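Local coordinates for trehalose synthase regulatory protein (Candida albicans, PDB 5HUS), which probably acts as a regulatory subunit of the trehalose synthase complex, with a trehalose-phosphatase-like domain of the HAD clan, at residues G93-I105 against Q196-V208. Numbering follows the deposited sequence.
Sequences GLIAENGNFVKLI and QKDQISLKAIRLV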
ATOM      1  N   GLY A  93      -3.938   9.520   7.791  1.00 20.95           N
ATOM      2  CA  GLY A  93      -2.623   9.549   7.182  1.00 16.64           C
ATOM      3  C   GLY A  93      -2.692   8.976   5.779  1.00 16.60           C
ATOM      4  O   GLY A  93      -3.535   8.118   5.484  1.00 16.33           O
ATOM      5  N   LEU A  94      -1.819   9.459   4.901  1.00 19.58           N
ATOM      6  CA  LEU A  94      -1.832   9.019   3.513  1.00 19.12           C
ATOM      7  C   LEU A  94      -0.494   8.465   3.063  1.00 18.45           C
ATOM      8  O   LEU A  94       0.566   9.045   3.336  1.00 21.47           O
ATOM      9  CB  LEU A  94      -2.236  10.178   2.590  1.00 18.20           C
ATOM     10  CG  LEU A  94      -3.591  10.834   2.903  1.00 18.80           C
ATOM     11  CD1 LEU A  94      -3.756  12.139   2.120  1.00 22.61           C
ATOM     12  CD2 LEU A  94      -4.745   9.885   2.624  1.00 19.14           C
ATOM     13  N   ILE A  95      -0.547   7.342   2.357  1.00 16.60           N
ATOM     14  CA  ILE A  95       0.632   6.795   1.697  1.00 15.04           C
ATOM     15  C   ILE A  95       0.277   6.647   0.217  1.00 19.80           C
ATOM     16  O   ILE A  95      -0.620   5.880  -0.131  1.00 17.87           O
ATOM     17  CB  ILE A  95       1.063   5.446   2.304  1.00 18.01           C
ATOM     18  CG1 ILE A  95       1.276   5.579   3.812  1.00 21.22           C
ATOM     19  CG2 ILE A  95       2.357   4.978   1.666  1.00 16.46           C
ATOM     20  CD1 ILE A  95       1.414   4.241   4.524  1.00 19.74           C
ATOM     21  N   ALA A  96       0.964   7.400  -0.641  1.00 15.88           N
ATOM     22  CA  ALA A  96       0.617   7.477  -2.061  1.00 15.05           C
ATOM     23  C   ALA A  96       1.554   6.653  -2.933  1.00 17.55           C
ATOM     24  O   ALA A  96       2.704   6.408  -2.562  1.00 17.54           O
ATOM     25  CB  ALA A  96       0.632   8.930  -2.532  1.00 18.24           C
ATOM     26  N   GLU A  97       1.046   6.245  -4.095  1.00 16.61           N
ATOM     27  CA  GLU A  97       1.776   5.409  -5.053  1.00 17.53           C
ATOM     28  C   GLU A  97       2.468   4.246  -4.359  1.00 18.49           C
ATOM     29  O   GLU A  97       3.655   3.971  -4.572  1.00 17.16           O
ATOM     30  CB  GLU A  97       2.781   6.246  -5.856  1.00 19.31           C
ATOM     31  CG  GLU A  97       2.095   7.333  -6.688  1.00 19.41           C
ATOM     32  CD  GLU A  97       2.959   7.873  -7.812  1.00 18.04           C
ATOM     33  OE1 GLU A  97       3.688   7.080  -8.458  1.00 17.19           O
ATOM     34  OE2 GLU A  97       2.895   9.093  -8.060  1.00 19.40           O
ATOM     35  N   ASN A  98       1.695   3.585  -3.507  1.00 15.55           N
ATOM     36  CA  ASN A  98       2.088   2.354  -2.838  1.00 16.59           C
ATOM     37  C   ASN A  98       3.306   2.506  -1.940  1.00 20.53           C
ATOM     38  O   ASN A  98       3.957   1.525  -1.619  1.00 18.77           O
ATOM     39  CB  ASN A  98       2.337   1.252  -3.872  1.00 18.33           C
ATOM     40  CG  ASN A  98       2.250  -0.132  -3.278  1.00 29.74           C
ATOM     41  OD1 ASN A  98       3.006  -1.031  -3.653  1.00 35.31           O
ATOM     42  ND2 ASN A  98       1.340  -0.310  -2.325  1.00 27.29           N
ATOM     43  N   GLY A  99       3.604   3.729  -1.519  1.00 15.27           N
ATOM     44  CA  GLY A  99       4.703   3.923  -0.594  1.00 16.99           C
ATOM     45  C   GLY A  99       5.726   4.972  -0.985  1.00 19.49           C
ATOM     46  O   GLY A  99       6.539   5.377  -0.151  1.00 18.13           O
ATOM     47  N   ASN A 100       5.698   5.420  -2.237  1.00 16.80           N
ATOM     48  CA  ASN A 100       6.693   6.390  -2.703  1.00 14.82           C
ATOM     49  C   ASN A 100       6.584   7.742  -2.002  1.00 19.63           C
ATOM     50  O   ASN A 100       7.562   8.479  -1.904  1.00 18.70           O
ATOM     51  CB  ASN A 100       6.578   6.581  -4.219  1.00 17.67           C
ATOM     52  CG  ASN A 100       7.128   5.405  -4.981  1.00 18.76           C
ATOM     53  OD1 ASN A 100       8.347   5.266  -5.139  1.00 19.28           O
ATOM     54  ND2 ASN A 100       6.236   4.533  -5.447  1.00 16.27           N
ATOM     55  N   PHE A 101       5.392   8.061  -1.513  1.00 16.52           N
ATOM     56  CA  PHE A 101       5.147   9.339  -0.841  1.00 17.31           C
ATOM     57  C   PHE A 101       4.285   9.150   0.392  1.00 19.19           C
ATOM     58  O   PHE A 101       3.347   8.371   0.374  1.00 18.34           O
ATOM     59  CB  PHE A 101       4.472  10.330  -1.795  1.00 15.54           C
ATOM     60  CG  PHE A 101       5.177  10.467  -3.114  1.00 17.75           C
ATOM     61  CD1 PHE A 101       6.302  11.270  -3.236  1.00 18.52           C
ATOM     62  CD2 PHE A 101       4.720   9.781  -4.230  1.00 19.09           C
ATOM     63  CE1 PHE A 101       6.962  11.388  -4.454  1.00 20.19           C
ATOM     64  CE2 PHE A 101       5.374   9.891  -5.450  1.00 18.87           C
ATOM     65  CZ  PHE A 101       6.495  10.699  -5.562  1.00 18.92           C
ATOM     66  N   VAL A 102       4.614   9.869   1.461  1.00 15.47           N
ATOM     67  CA  VAL A 102       3.914   9.735   2.733  1.00 16.24           C
ATOM     68  C   VAL A 102       3.505  11.100   3.260  1.00 18.76           C
ATOM     69  O   VAL A 102       4.335  12.010   3.342  1.00 19.40           O
ATOM     70  CB  VAL A 102       4.783   9.038   3.809  1.00 15.97           C
ATOM     71  CG1 VAL A 102       4.067   9.059   5.171  1.00 20.37           C
ATOM     72  CG2 VAL A 102       5.120   7.608   3.393  1.00 18.80           C
ATOM     73  N   LYS A 103       2.231  11.243   3.613  1.00 19.84           N
ATOM     74  CA  LYS A 103       1.785  12.434   4.322  1.00 16.00           C
ATOM     75  C   LYS A 103       1.335  12.015   5.722  1.00 18.40           C
ATOM     76  O   LYS A 103       0.256  11.448   5.911  1.00 20.64           O
ATOM     77  CB  LYS A 103       0.669  13.163   3.553  1.00 18.14           C
ATOM     78  CG  LYS A 103       0.122  14.382   4.282  1.00 19.35           C
ATOM     79  CD  LYS A 103      -0.817  15.203   3.386  1.00 27.66           C
ATOM     80  CE  LYS A 103      -0.030  15.953   2.320  1.00 26.90           C
ATOM     81  NZ  LYS A 103      -0.873  16.922   1.549  1.00 28.76           N
ATOM     82  N   LEU A 104       2.210  12.266   6.692  1.00 17.76           N
ATOM     83  CA  LEU A 104       1.940  11.953   8.087  1.00 19.03           C
ATOM     84  C   LEU A 104       0.721  12.716   8.577  1.00 22.82           C
ATOM     85  O   LEU A 104       0.411  13.792   8.073  1.00 23.36           O
ATOM     86  CB  LEU A 104       3.155  12.293   8.949  1.00 18.79           C
ATOM     87  CG  LEU A 104       4.462  11.597   8.568  1.00 18.63           C
ATOM     88  CD1 LEU A 104       5.633  12.230   9.305  1.00 21.36           C
ATOM     89  CD2 LEU A 104       4.390  10.107   8.851  1.00 20.92           C
ATOM     90  N   ILE A 105       0.032  12.155   9.561  1.00 21.14           N
ATOM     91  CA  ILE A 105      -1.167  12.787  10.102  1.00 21.58           C
ATOM     92  C   ILE A 105      -0.835  14.188  10.617  1.00 22.24           C
ATOM     93  O   ILE A 105       0.108  14.367  11.394  1.00 28.92           O
ATOM     94  CB  ILE A 105      -1.781  11.926  11.221  1.00 20.85           C
ATOM     95  CG1 ILE A 105      -2.304  10.608  10.644  1.00 21.46           C
ATOM     96  CG2 ILE A 105      -2.907  12.658  11.908  1.00 24.20           C
ATOM     97  CD1 ILE A 105      -2.571   9.537  11.704  1.00 23.98           C
ATOM     98  N   GLN A 196       7.374  -0.637 -10.250  1.00 18.44           N
ATOM     99  CA  GLN A 196       7.647   0.124  -9.034  1.00 20.95           C
ATOM    100  C   GLN A 196       8.981  -0.239  -8.396  1.00 17.97           C
ATOM    101  O   GLN A 196       9.592  -1.270  -8.719  1.00 20.47           O
ATOM    102  CB  GLN A 196       6.514  -0.062  -7.998  1.00 21.33           C
ATOM    103  CG  GLN A 196       6.483  -1.425  -7.385  1.00 24.09           C
ATOM    104  CD  GLN A 196       5.511  -1.522  -6.213  1.00 35.86           C
ATOM    105  OE1 GLN A 196       5.688  -2.327  -5.302  1.00 53.25           O
ATOM    106  NE2 GLN A 196       4.476  -0.711  -6.246  1.00 33.93           N
ATOM    107  N   LYS A 197       9.413   0.636  -7.493  1.00 19.39           N
ATOM    108  CA  LYS A 197      10.595   0.407  -6.677  1.00 18.55           C
ATOM    109  C   LYS A 197      10.400  -0.792  -5.758  1.00 21.21           C
ATOM    110  O   LYS A 197       9.353  -0.943  -5.123  1.00 19.10           O
ATOM    111  CB  LYS A 197      10.919   1.649  -5.844  1.00 20.40           C
ATOM    112  CG  LYS A 197      12.127   2.435  -6.315  1.00 51.55           C
ATOM    113  CD  LYS A 197      13.399   1.617  -6.172  1.00 45.10           C
ATOM    114  CE  LYS A 197      14.491   2.377  -5.437  1.00 35.83           C
ATOM    115  NZ  LYS A 197      15.850   1.945  -5.866  1.00 39.43           N
ATOM    116  N   ASP A 198      11.421  -1.638  -5.674  1.00 18.52           N
ATOM    117  CA  ASP A 198      11.371  -2.825  -4.821  1.00 19.57           C
ATOM    118  C   ASP A 198      11.049  -2.500  -3.367  1.00 23.07           C
ATOM    119  O   ASP A 198      11.653  -1.603  -2.776  1.00 21.68           O
ATOM    120  CB  ASP A 198      12.706  -3.580  -4.870  1.00 22.39           C
ATOM    121  CG  ASP A 198      12.956  -4.229  -6.207  1.00 30.59           C
ATOM    122  OD1 ASP A 198      12.070  -4.156  -7.089  1.00 28.18           O
ATOM    123  OD2 ASP A 198      14.037  -4.829  -6.371  1.00 27.81           O
ATOM    124  N   GLN A 199      10.095  -3.247  -2.807  1.00 21.79           N
ATOM    125  CA  GLN A 199       9.710  -3.150  -1.402  1.00 17.37           C
ATOM    126  C   GLN A 199       9.360  -1.730  -0.948  1.00 20.20           C
ATOM    127  O   GLN A 199       9.524  -1.392   0.218  1.00 20.58           O
ATOM    128  CB  GLN A 199      10.824  -3.725  -0.512  1.00 25.72           C
ATOM    129  CG  GLN A 199      10.984  -5.238  -0.642  1.00 28.33           C
ATOM    130  CD  GLN A 199      12.034  -5.820   0.298  1.00 32.66           C
ATOM    131  OE1 GLN A 199      13.013  -5.162   0.645  1.00 37.86           O
ATOM    132  NE2 GLN A 199      11.826  -7.064   0.710  1.00 42.52           N
ATOM    133  N   ILE A 200       8.851  -0.901  -1.851  1.00 19.98           N
ATOM    134  CA  ILE A 200       8.596   0.485  -1.468  1.00 20.12           C
ATOM    135  C   ILE A 200       7.434   0.564  -0.456  1.00 16.63           C
ATOM    136  O   ILE A 200       7.445   1.423   0.428  1.00 15.86           O
ATOM    137  CB  ILE A 200       8.337   1.387  -2.719  1.00 21.47           C
ATOM    138  CG1 ILE A 200       8.362   2.870  -2.336  1.00 18.79           C
ATOM    139  CG2 ILE A 200       7.043   1.013  -3.428  1.00 21.26           C
ATOM    140  CD1 ILE A 200       9.659   3.319  -1.702  1.00 24.24           C
ATOM    141  N   SER A 201       6.473  -0.354  -0.532  1.00 18.96           N
ATOM    142  CA  SER A 201       5.372  -0.353   0.440  1.00 18.62           C
ATOM    143  C   SER A 201       5.885  -0.748   1.821  1.00 15.71           C
ATOM    144  O   SER A 201       5.456  -0.202   2.837  1.00 17.58           O
ATOM    145  CB  SER A 201       4.236  -1.288   0.000  1.00 23.35           C
ATOM    146  OG  SER A 201       4.659  -2.639  -0.027  1.00 24.74           O
ATOM    147  N   LEU A 202       6.819  -1.694   1.853  1.00 19.17           N
ATOM    148  CA  LEU A 202       7.428  -2.112   3.116  1.00 23.18           C
ATOM    149  C   LEU A 202       8.203  -0.963   3.739  1.00 17.62           C
ATOM    150  O   LEU A 202       8.127  -0.733   4.943  1.00 19.13           O
ATOM    151  CB  LEU A 202       8.356  -3.314   2.907  1.00 20.53           C
ATOM    152  CG  LEU A 202       7.759  -4.724   2.837  1.00 27.54           C
ATOM    153  CD1 LEU A 202       6.810  -4.893   1.675  1.00 34.97           C
ATOM    154  CD2 LEU A 202       8.884  -5.748   2.753  1.00 34.05           C
ATOM    155  N   LYS A 203       8.952  -0.239   2.914  1.00 17.83           N
ATOM    156  CA  LYS A 203       9.748   0.878   3.407  1.00 16.37           C
ATOM    157  C   LYS A 203       8.861   2.010   3.923  1.00 16.11           C
ATOM    158  O   LYS A 203       9.208   2.671   4.903  1.00 19.54           O
ATOM    159  CB  LYS A 203      10.693   1.382   2.312  1.00 22.61           C
ATOM    160  CG  LYS A 203      11.732   0.340   1.919  1.00 22.07           C
ATOM    161  CD  LYS A 203      12.774   0.886   0.959  1.00 28.43           C
ATOM    162  CE  LYS A 203      13.797  -0.186   0.614  1.00 37.17           C
ATOM    163  NZ  LYS A 203      14.863   0.324  -0.308  1.00 33.62           N
ATOM    164  N   ALA A 204       7.714   2.222   3.280  1.00 18.39           N
ATOM    165  CA  ALA A 204       6.783   3.248   3.739  1.00 18.60           C
ATOM    166  C   ALA A 204       6.150   2.867   5.074  1.00 17.79           C
ATOM    167  O   ALA A 204       6.005   3.706   5.958  1.00 16.80           O
ATOM    168  CB  ALA A 204       5.701   3.504   2.692  1.00 17.84           C
ATOM    169  N   ILE A 205       5.770   1.602   5.213  1.00 15.55           N
ATOM    170  CA  ILE A 205       5.195   1.131   6.462  1.00 18.43           C
ATOM    171  C   ILE A 205       6.224   1.288   7.581  1.00 20.99           C
ATOM    172  O   ILE A 205       5.911   1.784   8.660  1.00 18.49           O
ATOM    173  CB  ILE A 205       4.726  -0.335   6.356  1.00 16.24           C
ATOM    174  CG1 ILE A 205       3.488  -0.412   5.448  1.00 21.69           C
ATOM    175  CG2 ILE A 205       4.408  -0.900   7.762  1.00 18.94           C
ATOM    176  CD1 ILE A 205       3.040  -1.819   5.116  1.00 24.11           C
ATOM    177  N   ARG A 206       7.466   0.909   7.296  1.00 21.44           N
ATOM    178  CA  ARG A 206       8.538   1.043   8.276  1.00 17.84           C
ATOM    179  C   ARG A 206       8.750   2.502   8.663  1.00 20.04           C
ATOM    180  O   ARG A 206       8.967   2.809   9.828  1.00 21.84           O
ATOM    181  CB  ARG A 206       9.841   0.446   7.736  1.00 19.80           C
ATOM    182  CG  ARG A 206      11.032   0.658   8.665  1.00 23.60           C
ATOM    183  CD  ARG A 206      12.290  -0.016   8.128  1.00 22.07           C
ATOM    184  NE  ARG A 206      12.765   0.582   6.885  1.00 29.11           N
ATOM    185  CZ  ARG A 206      13.823   0.150   6.205  1.00 31.78           C
ATOM    186  NH1 ARG A 206      14.523  -0.887   6.650  1.00 31.34           N
ATOM    187  NH2 ARG A 206      14.182   0.755   5.078  1.00 28.84           N
ATOM    188  N   LEU A 207       8.665   3.399   7.686  1.00 19.57           N
ATOM    189  CA  LEU A 207       8.822   4.830   7.945  1.00 14.73           C
ATOM    190  C   LEU A 207       7.705   5.370   8.841  1.00 18.96           C
ATOM    191  O   LEU A 207       7.962   6.073   9.822  1.00 18.51           O
ATOM    192  CB  LEU A 207       8.869   5.604   6.615  1.00 14.98           C
ATOM    193  CG  LEU A 207       9.051   7.127   6.638  1.00 18.92           C
ATOM    194  CD1 LEU A 207       9.677   7.589   5.330  1.00 23.28           C
ATOM    195  CD2 LEU A 207       7.732   7.877   6.855  1.00 20.73           C
ATOM    196  N   VAL A 208       6.460   5.061   8.493  1.00 20.99           N
ATOM    197  CA  VAL A 208       5.326   5.510   9.294  1.00 17.92           C
ATOM    198  C   VAL A 208       5.402   4.934  10.705  1.00 19.05           C
ATOM    199  O   VAL A 208       5.228   5.656  11.687  1.00 20.01           O
ATOM    200  CB  VAL A 208       3.992   5.126   8.624  1.00 17.42           C
ATOM    201  CG1 VAL A 208       2.820   5.423   9.545  1.00 20.28           C
ATOM    202  CG2 VAL A 208       3.846   5.880   7.298  1.00 17.05           C
TER
HETATM  203  O   HOH W   1       8.334   3.350  -7.179  1.00 30.57           O
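In this HAD-like fold, the β-hairpin of strands 93-96 and 101-103, with a classic beta bulge where Asn100 and Phe101 face Ala96, packs against helix 200-208, which follows strand 192-197, an inner strand of the four-stranded antiparallel sheet. Strand 101-103 and the helix run nearly parallel, 26° apart, with axes 9.5 Å from each other at closest approach. At the turn, Gly99 CA lies 3.5 Å from Ala204 CB, tighter than usual for two carbons; at phi 129° a side chain would run into the carbonyl O of Asn98 and into Ile200 O, which calls for glycine. Beyond it the packing is apolar: Ile95 CG2 lies against Ala204 CB, while Val208 CG2 meets both Ile95 CD1 and Val102 CG1. Tyr72 of strand 69-74 also touches Val208.

Polar groups join the turn to the end of strand 192-197, just before the helix. With CG swung away from the backbone N (chi1 -159°), Asn98 reaches toward Gln196, and Asn98 OD1 accepts a hydrogen bond from Gln196 NE2 at 3.0 Å, in the carbonyl plane on a lone pair; the two amides are nearly coplanar. Asn100 ND2 donates to Glu97 O, fixing the amide, whose OD1 lies 3.7 Å from Ile200 CG1. Asn100 OD1 also accepts from water 1 at 2.8 Å, and the water accepts from Lys197 N.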